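Local structure of ESX-5 secretion-associated protein EspG5 (Mycobacterium marinum, 6VJ5) at residues V85-S90 with A221-Y226; A72-V77 with V139-V144; V172-E177 with M202-S207; E32-P37 with A130-N135. The protein serves as a specific cytoplasmic chaperone for cognate PE/PPE proteins, preventing aggregation of PE/PPE dimers, and is required for secretion of LipY and PE31/PPE18. All blocks are in the same frame, centred on the assembly; numbering follows the deposited sequence.

Interaction 1: residues V85-S90 with A221-Y226; sequences VVALLS and AEVAVY
V86 lies over one face of the Y226 ring: its CB stands 3.9 Å from the ring centroid, 18° off the normal, in a CH-pi contact set toward the rim. V86 CG1 reaches farther along the ring, 3.4 Å from Y226 CZ, while L88 CD1 comes to the edge, 4.2 Å from Y226 CE1. The ring gets there because chi1 of Y226 (56°) tucks CG between its own backbone N and carbonyl carbon, folding the ring back over the partner strand. A87, L89, V223 and V225 occupy the other face of the sheet; there L89 and V223 run side by side, with L89 CD2 3.4 Å from V223 CG2. Between the two faces the backbones join in three antiparallel hydrogen-bonded pairs, V86 with Y226, L88 with A224 and S90 with E222. The bond from V86 N to Y226 O is short, 2.6 Å, and almost straight. The ladder relaxes toward A221, where E222 N reaches S90 O at 3.3 Å.

Further out, Y226 OH hydrogen-bonds the E32 carboxylate, S90 OG turns to the G92 carbonyl, and E222 forms a salt bridge with K245 through OE1 while OE2 accepts from L94 N. V154 and L158 of helix 147-159 cover V223, whereas L88, A224 and Y226 pack on polar side chains of another protein's chain. At 169° between strand directions, this is a regular antiparallel ladder in the middle of the long EspG sheet, with a helix over one face and a partner protein on the other.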
# COMPACT_ATOMS: atom_id res chain seq x y z
N VAL C 85 14.26 3.52 -22.02
CA VAL C 85 15.63 3.02 -22.06
C VAL C 85 16.22 3.22 -20.68
O VAL C 85 16.17 4.33 -20.13
CB VAL C 85 16.47 3.73 -23.13
CG1 VAL C 85 17.91 3.28 -23.07
CG2 VAL C 85 15.89 3.47 -24.52
N VAL C 86 16.77 2.16 -20.10
CA VAL C 86 17.28 2.18 -18.74
C VAL C 86 18.77 1.89 -18.75
O VAL C 86 19.24 1.08 -19.55
CB VAL C 86 16.54 1.17 -17.84
CG1 VAL C 86 17.29 0.99 -16.52
CG2 VAL C 86 15.11 1.62 -17.60
N ALA C 87 19.50 2.56 -17.86
CA ALA C 87 20.92 2.31 -17.65
C ALA C 87 21.19 2.33 -16.15
O ALA C 87 20.86 3.32 -15.48
CB ALA C 87 21.78 3.36 -18.36
N LEU C 88 21.76 1.26 -15.63
CA LEU C 88 22.17 1.17 -14.23
C LEU C 88 23.69 1.19 -14.18
O LEU C 88 24.34 0.34 -14.80
CB LEU C 88 21.63 -0.10 -13.58
CG LEU C 88 20.16 -0.42 -13.85
CD1 LEU C 88 19.82 -1.80 -13.31
CD2 LEU C 88 19.26 0.65 -13.25
N LEU C 89 24.25 2.16 -13.46
CA LEU C 89 25.69 2.33 -13.38
C LEU C 89 26.15 2.19 -11.95
O LEU C 89 25.45 2.58 -11.01
CB LEU C 89 26.12 3.70 -13.92
CG LEU C 89 25.57 4.03 -15.30
CD1 LEU C 89 24.27 4.82 -15.16
CD2 LEU C 89 26.58 4.79 -16.13
N SER C 90 27.35 1.63 -11.78
CA SER C 90 27.90 1.42 -10.45
C SER C 90 29.37 1.81 -10.42
O SER C 90 30.09 1.68 -11.42
CB SER C 90 27.74 -0.03 -9.98
OG SER C 90 28.33 -0.93 -10.91
N ALA C 221 33.85 -0.48 -12.28
CA ALA C 221 32.58 0.16 -12.60
C ALA C 221 31.87 -0.70 -13.62
O ALA C 221 32.52 -1.31 -14.48
CB ALA C 221 32.80 1.58 -13.15
N GLU C 222 30.54 -0.78 -13.52
CA GLU C 222 29.75 -1.51 -14.49
C GLU C 222 28.55 -0.68 -14.92
O GLU C 222 28.11 0.23 -14.22
CB GLU C 222 29.23 -2.85 -13.95
CG GLU C 222 30.13 -3.59 -12.99
CD GLU C 222 29.62 -5.00 -12.71
OE1 GLU C 222 29.47 -5.78 -13.68
OE2 GLU C 222 29.37 -5.33 -11.53
N VAL C 223 28.00 -1.03 -16.08
CA VAL C 223 26.75 -0.45 -16.57
C VAL C 223 25.92 -1.56 -17.19
O VAL C 223 26.44 -2.42 -17.91
CB VAL C 223 27.00 0.67 -17.59
CG1 VAL C 223 25.69 1.28 -18.05
CG2 VAL C 223 27.89 1.73 -16.99
N ALA C 224 24.62 -1.55 -16.89
CA ALA C 224 23.65 -2.41 -17.55
C ALA C 224 22.66 -1.52 -18.27
O ALA C 224 22.16 -0.54 -17.70
CB ALA C 224 22.93 -3.31 -16.54
N VAL C 225 22.38 -1.83 -19.54
CA VAL C 225 21.52 -1.00 -20.38
C VAL C 225 20.49 -1.90 -21.05
O VAL C 225 20.85 -2.90 -21.66
CB VAL C 225 22.33 -0.23 -21.43
CG1 VAL C 225 21.42 0.71 -22.22
CG2 VAL C 225 23.47 0.54 -20.78
N TYR C 226 19.22 -1.52 -20.93
CA TYR C 226 18.13 -2.27 -21.54
C TYR C 226 16.96 -1.32 -21.76
O TYR C 226 16.98 -0.16 -21.34
CB TYR C 226 17.73 -3.46 -20.68
CG TYR C 226 17.34 -3.08 -19.27
CD1 TYR C 226 18.31 -2.83 -18.31
CD2 TYR C 226 16.01 -2.98 -18.90
CE1 TYR C 226 17.97 -2.48 -17.02
CE2 TYR C 226 15.65 -2.63 -17.61
CZ TYR C 226 16.64 -2.38 -16.67
OH TYR C 226 16.30 -2.03 -15.39

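Interaction 2: residues A72-V77 with V139-V144; sequences AARMRV and VDDVSV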
# COMPACT_ATOMS: atom_id res chain seq x y z
N ALA C 72 5.28 19.26 -15.20
CA ALA C 72 4.18 18.30 -15.28
C ALA C 72 4.14 17.61 -16.64
O ALA C 72 3.71 16.46 -16.73
CB ALA C 72 2.85 19.00 -15.00
N ALA C 73 4.59 18.30 -17.69
CA ALA C 73 4.68 17.65 -18.99
C ALA C 73 5.73 16.55 -18.98
O ALA C 73 5.51 15.47 -19.56
CB ALA C 73 4.99 18.68 -20.07
N ARG C 74 6.86 16.78 -18.32
CA ARG C 74 7.90 15.76 -18.25
C ARG C 74 7.44 14.56 -17.45
O ARG C 74 7.72 13.41 -17.83
CB ARG C 74 9.18 16.36 -17.65
CG ARG C 74 9.60 17.67 -18.28
CD ARG C 74 11.04 18.04 -17.94
NE ARG C 74 11.48 19.22 -18.69
CZ ARG C 74 11.34 20.47 -18.27
NH1 ARG C 74 10.78 20.72 -17.10
NH2 ARG C 74 11.76 21.47 -19.03
N MET C 75 6.73 14.79 -16.34
CA MET C 75 6.24 13.68 -15.53
C MET C 75 5.27 12.81 -16.30
O MET C 75 5.19 11.60 -16.07
CB MET C 75 5.56 14.22 -14.27
CG MET C 75 6.43 15.12 -13.44
SD MET C 75 7.83 14.22 -12.76
CE MET C 75 7.03 13.32 -11.43
N ARG C 76 4.51 13.41 -17.22
CA ARG C 76 3.56 12.63 -18.01
C ARG C 76 4.26 11.71 -18.99
O ARG C 76 3.72 10.67 -19.36
CB ARG C 76 2.61 13.57 -18.74
CG ARG C 76 1.76 14.42 -17.81
CD ARG C 76 0.40 13.79 -17.59
NE ARG C 76 -0.27 14.33 -16.40
CZ ARG C 76 -0.74 15.57 -16.30
NH1 ARG C 76 -0.60 16.42 -17.30
NH2 ARG C 76 -1.34 15.95 -15.18
N VAL C 77 5.47 12.08 -19.43
CA VAL C 77 6.25 11.17 -20.26
C VAL C 77 6.67 9.95 -19.45
O VAL C 77 6.46 8.81 -19.87
CB VAL C 77 7.47 11.91 -20.84
CG1 VAL C 77 8.14 11.07 -21.93
CG2 VAL C 77 7.06 13.27 -21.40
N VAL C 139 14.87 15.40 -12.93
CA VAL C 139 14.05 15.27 -14.12
C VAL C 139 14.37 16.42 -15.06
O VAL C 139 14.56 17.56 -14.61
CB VAL C 139 12.55 15.24 -13.77
CG1 VAL C 139 11.71 15.05 -15.03
CG2 VAL C 139 12.26 14.14 -12.76
N ASP C 140 14.42 16.13 -16.35
CA ASP C 140 14.78 17.13 -17.35
C ASP C 140 14.56 16.53 -18.73
O ASP C 140 14.39 15.32 -18.88
CB ASP C 140 16.24 17.58 -17.19
CG ASP C 140 16.59 18.78 -18.06
OD1 ASP C 140 16.00 18.92 -19.14
OD2 ASP C 140 17.46 19.58 -17.66
N ASP C 141 14.54 17.41 -19.74
CA ASP C 141 14.49 16.98 -21.12
C ASP C 141 15.86 16.47 -21.55
O ASP C 141 16.90 16.91 -21.04
CB ASP C 141 14.04 18.13 -22.03
CG ASP C 141 12.56 18.46 -21.88
OD1 ASP C 141 11.72 17.59 -22.18
OD2 ASP C 141 12.25 19.59 -21.46
N VAL C 142 15.86 15.55 -22.51
CA VAL C 142 17.08 14.91 -22.97
C VAL C 142 17.04 14.83 -24.49
O VAL C 142 16.01 14.45 -25.08
CB VAL C 142 17.26 13.52 -22.34
CG1 VAL C 142 16.18 12.57 -22.84
CG2 VAL C 142 18.64 12.96 -22.67
N SER C 143 18.15 15.18 -25.13
CA SER C 143 18.26 15.13 -26.58
C SER C 143 18.69 13.73 -26.98
O SER C 143 19.83 13.32 -26.73
CB SER C 143 19.26 16.18 -27.08
OG SER C 143 18.93 17.46 -26.58
N VAL C 144 17.78 12.98 -27.60
CA VAL C 144 18.03 11.61 -28.02
C VAL C 144 17.58 11.47 -29.46
O VAL C 144 16.40 11.67 -29.78
CB VAL C 144 17.30 10.59 -27.13
CG1 VAL C 144 17.44 9.18 -27.71
CG2 VAL C 144 17.83 10.64 -25.71
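R74 reaches from helix 69-79 to D141 at the end of strand 136-141, a helix-on-sheet contact near one end of the large antiparallel EspG sheet. The short segments 72-77 and 139-141 run nearly perpendicular, 93° apart, with their axes 8.7 Å from each other at closest approach.

The apolar part lies at the V139 end. V139 points at the helix and sends its two methyls to different residues: CG1 rests 3.9 Å from R74 CB, and CG2 comes within 4.4 Å of M75 SD. The curled side chain of M75 brings the sulfur in.

Between the apolar and charged ends, the aliphatic part of R74 passes over the strand backbone, its CD 3.9 Å from D140 CA. The chain is extended from CG to NE, which carries the guanidinium past D140 to the next residue. The D140 carboxylate may add a general attraction, but its OD1 lies well out of the guanidinium plane and receives no N-H from R74.

The polar part is a salt bridge. D141 OD1 is held by H126 of the adjacent strand 126-133, which probably helps fix the rotation of the carboxylate with OD2 toward the arginine. R74 grips side-on, with two nitrogens on one oxygen: NE lies 2.9 Å and NH2 3.1 Å from D141 OD2. Both donors approach from the same face of the carboxylate, whose plane is turned 64° from the guanidinium, while OD2 itself sits at the guanidinium edge, close to its plane.

Interaction 3: residues V172-E177 with M202-S207; sequences VNVPLE and MGISAS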
# COMPACT_ATOMS: atom_id res chain seq x y z
N VAL C 172 33.98 -12.16 -30.06
CA VAL C 172 33.53 -13.53 -30.30
C VAL C 172 32.08 -13.63 -29.88
O VAL C 172 31.61 -12.87 -29.03
CB VAL C 172 34.44 -14.55 -29.57
CG1 VAL C 172 34.46 -14.28 -28.06
CG2 VAL C 172 34.00 -15.98 -29.85
N ASN C 173 31.36 -14.55 -30.52
CA ASN C 173 30.00 -14.91 -30.16
C ASN C 173 30.01 -16.32 -29.59
O ASN C 173 30.58 -17.23 -30.19
CB ASN C 173 29.07 -14.85 -31.37
CG ASN C 173 28.97 -13.47 -31.97
OD1 ASN C 173 28.84 -12.47 -31.25
ND2 ASN C 173 29.04 -13.40 -33.29
N VAL C 174 29.37 -16.50 -28.44
CA VAL C 174 29.31 -17.81 -27.80
C VAL C 174 27.87 -18.17 -27.46
O VAL C 174 27.05 -17.26 -27.25
CB VAL C 174 30.19 -17.84 -26.53
CG1 VAL C 174 31.65 -17.62 -26.89
CG2 VAL C 174 29.73 -16.78 -25.54
N PRO C 175 27.51 -19.45 -27.42
CA PRO C 175 26.15 -19.82 -26.99
C PRO C 175 25.89 -19.35 -25.56
O PRO C 175 26.69 -19.59 -24.65
CB PRO C 175 26.14 -21.35 -27.09
CG PRO C 175 27.26 -21.69 -28.03
CD PRO C 175 28.31 -20.63 -27.81
N LEU C 176 24.75 -18.69 -25.37
CA LEU C 176 24.49 -18.05 -24.09
C LEU C 176 24.33 -19.08 -22.97
O LEU C 176 24.97 -18.97 -21.92
CB LEU C 176 23.24 -17.18 -24.17
CG LEU C 176 22.87 -16.46 -22.88
CD1 LEU C 176 23.98 -15.53 -22.44
CD2 LEU C 176 21.56 -15.71 -23.07
N GLU C 177 23.49 -20.10 -23.18
CA GLU C 177 23.24 -21.04 -22.09
C GLU C 177 24.51 -21.79 -21.72
O GLU C 177 24.80 -21.99 -20.54
CB GLU C 177 22.10 -21.99 -22.44
CG GLU C 177 22.26 -22.83 -23.70
CD GLU C 177 21.02 -23.66 -24.00
OE1 GLU C 177 20.09 -23.68 -23.16
OE2 GLU C 177 20.96 -24.28 -25.08
N MET C 202 35.19 -23.05 -25.82
CA MET C 202 34.10 -22.40 -26.54
C MET C 202 34.60 -21.44 -27.62
O MET C 202 33.78 -20.81 -28.30
CB MET C 202 33.20 -21.64 -25.56
CG MET C 202 31.81 -22.24 -25.40
SD MET C 202 30.81 -21.39 -24.16
CE MET C 202 31.78 -21.69 -22.67
N GLY C 203 35.92 -21.31 -27.78
CA GLY C 203 36.48 -20.42 -28.78
C GLY C 203 36.83 -19.04 -28.28
O GLY C 203 37.09 -18.15 -29.09
N ILE C 204 36.85 -18.83 -26.97
CA ILE C 204 37.19 -17.54 -26.38
C ILE C 204 38.70 -17.46 -26.23
O ILE C 204 39.33 -18.40 -25.72
CB ILE C 204 36.48 -17.34 -25.03
CG1 ILE C 204 34.98 -17.57 -25.17
CG2 ILE C 204 36.77 -15.95 -24.49
CD1 ILE C 204 34.21 -17.53 -23.86
N SER C 205 39.28 -16.35 -26.67
CA SER C 205 40.73 -16.25 -26.74
C SER C 205 41.35 -16.17 -25.35
O SER C 205 40.73 -15.70 -24.39
CB SER C 205 41.14 -15.02 -27.56
OG SER C 205 41.07 -13.83 -26.78
N ALA C 206 42.59 -16.65 -25.25
CA ALA C 206 43.31 -16.56 -23.98
C ALA C 206 43.36 -15.13 -23.47
O ALA C 206 43.35 -14.89 -22.26
CB ALA C 206 44.72 -17.12 -24.14
N SER C 207 43.41 -14.15 -24.38
CA SER C 207 43.42 -12.76 -23.95
C SER C 207 42.04 -12.34 -23.43
O SER C 207 41.93 -11.69 -22.39
CB SER C 207 43.86 -11.85 -25.09
OG SER C 207 44.41 -10.64 -24.58
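V174 and I204 form the close-packed part of this contact, their side chains crossing at about a right angle. V174 CG1 lies 3.7 Å from I204 CG1 and 4.0 Å from I204 CD1; it is placed there by a chi1 of -63°, which sets it beside the backbone N. Both residues are buried, and the meeting is wholly apolar.

Away from this pair the fit is looser. The thioether of M202 reaches over the end of the strand, its SD 4.3 Å from V174 CB and 4.5 Å from P175 CD. V172 CG1 stays 4.4 Å from I204 CG1, while V172 CG2 faces the carbonyl of G203, 3.9 Å from its O. V172, P175 and M202 are partly exposed, and G203 lies at the solvent side, where its positive phi of 94° closes a Schellman motif.

P175 occupies the N-cap position of helix 176-188, and S205 that of helix 206-217, where its side chain caps a backbone N. The contact thus sets the turn between helices 197-200 and 206-217 against outermost strand 172-175, which pairs with strand 267-272, while M179 of helix 176-188 packs on both V174 and I204.

Interaction 4: residues E32-P37 with A130-N135; sequences ELRCRP and AVRVGN
R132 crosses from strand 126-133 to the loop at L33 and R34 with an almost fully stretched side chain. Its CB, directed at the loop, meets a methyl of L33, CD2, at 4.0 Å. CG is anti to the backbone N (chi1 172°), and the chain stays extended as far as NE, with CD passing 3.4 Å from L33 O. At the head, NE turns back to its own strand end and donates to G134 O at 2.9 Å. NH2 shares that acceptor, so two nitrogens grip one carbonyl side-on; it also makes a weak bond to N135 OD1 and another bond to the carbonyl of R109. NH1 faces the loop and donates to L33 O at 3.0 Å (161°); L33 O lies in the guanidinium plane, while the donor is tilted 31° from the carbonyl plane. R34 O lies at the same edge, 2.9 Å from R132 NH1.

L33 packs against the sheet, its side chain crossing that of R132 at a slant, and CD1 touches A130 CB at 3.8 Å. R34 CB lies beside R132 NH1; the chain then bends at chi3, and R34 NH1 donates to the carbonyls of G97 and D110. E32, R36 and P37 pack on residues of another protein's chain, which puts this loop beside the partner.

A buried guanidinium is thus met by backbone carbonyls and an amide oxygen. Around it the acceptors named carry partial rather than full charge, and the bonds to G134 and L33 would fix the rotation of the group and join the loop to the strand end.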
# COMPACT_ATOMS: atom_id res chain seq x y z
N GLU C 32 12.76 1.32 -11.86
CA GLU C 32 14.17 1.52 -11.54
C GLU C 32 14.40 2.77 -10.69
O GLU C 32 15.38 2.84 -9.95
CB GLU C 32 15.00 1.61 -12.81
CG GLU C 32 15.12 0.30 -13.57
CD GLU C 32 13.94 0.04 -14.47
OE1 GLU C 32 13.00 0.86 -14.46
OE2 GLU C 32 13.95 -0.98 -15.19
N LEU C 33 13.51 3.76 -10.79
CA LEU C 33 13.59 4.92 -9.90
C LEU C 33 13.17 4.58 -8.48
O LEU C 33 13.42 5.39 -7.57
CB LEU C 33 12.72 6.04 -10.45
CG LEU C 33 13.19 6.61 -11.79
CD1 LEU C 33 12.05 7.31 -12.49
CD2 LEU C 33 14.35 7.56 -11.55
N ARG C 34 12.53 3.43 -8.28
CA ARG C 34 12.21 2.91 -6.96
C ARG C 34 11.56 3.98 -6.08
O ARG C 34 12.00 4.25 -4.95
CB ARG C 34 13.46 2.33 -6.30
CG ARG C 34 13.19 1.43 -5.12
CD ARG C 34 14.45 0.71 -4.70
NE ARG C 34 14.73 -0.49 -5.49
CZ ARG C 34 15.70 -1.35 -5.21
NH1 ARG C 34 16.48 -1.14 -4.16
NH2 ARG C 34 15.90 -2.42 -5.98
N CYS C 35 10.50 4.59 -6.59
CA CYS C 35 9.73 5.53 -5.80
C CYS C 35 8.56 4.82 -5.13
O CYS C 35 8.21 3.69 -5.47
CB CYS C 35 9.22 6.67 -6.66
SG CYS C 35 10.54 7.70 -7.32
N ARG C 36 7.98 5.48 -4.14
CA ARG C 36 6.78 4.94 -3.52
C ARG C 36 5.65 4.96 -4.55
O ARG C 36 5.50 5.96 -5.27
CB ARG C 36 6.38 5.75 -2.29
CG ARG C 36 6.19 4.90 -1.03
CD ARG C 36 5.52 5.69 0.08
NE ARG C 36 6.20 6.96 0.35
CZ ARG C 36 5.65 7.98 1.00
NH1 ARG C 36 6.34 9.10 1.19
NH2 ARG C 36 4.41 7.89 1.46
N PRO C 37 4.88 3.89 -4.69
CA PRO C 37 3.70 3.96 -5.55
C PRO C 37 2.68 4.91 -4.96
O PRO C 37 2.59 5.08 -3.74
CB PRO C 37 3.19 2.51 -5.59
CG PRO C 37 3.69 1.90 -4.32
CD PRO C 37 4.99 2.59 -3.99
N ALA C 130 15.20 10.90 -16.30
CA ALA C 130 15.04 10.75 -14.86
C ALA C 130 16.25 10.00 -14.33
O ALA C 130 16.50 8.86 -14.74
CB ALA C 130 13.74 10.01 -14.51
N VAL C 131 17.01 10.64 -13.44
CA VAL C 131 18.26 10.10 -12.92
C VAL C 131 18.19 10.12 -11.40
O VAL C 131 17.99 11.19 -10.81
CB VAL C 131 19.48 10.89 -13.41
CG1 VAL C 131 20.76 10.39 -12.75
CG2 VAL C 131 19.58 10.82 -14.93
N ARG C 132 18.37 8.97 -10.78
CA ARG C 132 18.34 8.87 -9.33
C ARG C 132 19.73 8.56 -8.78
O ARG C 132 20.40 7.64 -9.26
CB ARG C 132 17.35 7.80 -8.85
CG ARG C 132 17.47 7.59 -7.35
CD ARG C 132 16.33 6.82 -6.72
NE ARG C 132 16.56 6.70 -5.28
CZ ARG C 132 15.78 6.02 -4.45
NH1 ARG C 132 14.69 5.40 -4.90
NH2 ARG C 132 16.08 5.97 -3.16
N VAL C 133 20.14 9.34 -7.78
CA VAL C 133 21.38 9.13 -7.05
C VAL C 133 21.07 9.30 -5.57
O VAL C 133 20.49 10.32 -5.17
CB VAL C 133 22.49 10.12 -7.47
CG1 VAL C 133 23.72 9.93 -6.59
CG2 VAL C 133 22.83 9.96 -8.94
N GLY C 134 21.46 8.33 -4.76
CA GLY C 134 21.08 8.39 -3.36
C GLY C 134 19.57 8.43 -3.25
O GLY C 134 18.86 7.55 -3.74
N ASN C 135 19.05 9.48 -2.63
CA ASN C 135 17.61 9.64 -2.48
C ASN C 135 17.09 10.85 -3.25
O ASN C 135 16.02 11.36 -2.94
CB ASN C 135 17.27 9.72 -0.99
CG ASN C 135 17.44 8.38 -0.30
OD1 ASN C 135 17.25 7.33 -0.92
ND2 ASN C 135 17.81 8.40 0.97

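All four contacts reach one long antiparallel sheet. Interaction 1 lies near the centre of the chain; interactions 4, 2 and 3 have their centres about 14, 20 and 23 Å from the centre of interaction 1, with 2 and 3 on opposite sides of the chain's centre, about 40 Å apart. Interactions 1 and 4 touch directly through Y226 and E32, whereas 2 and 4 use the neighbouring strands 136-141 and 126-133. Along the chain, interactions 1, 2 and 4 cross one another, and interaction 3 is nested inside the loop closed by interaction 1. Distant parts of the sequence are thereby interlocked in or against one sheet, and interactions 1 and 4 both border the partner protein.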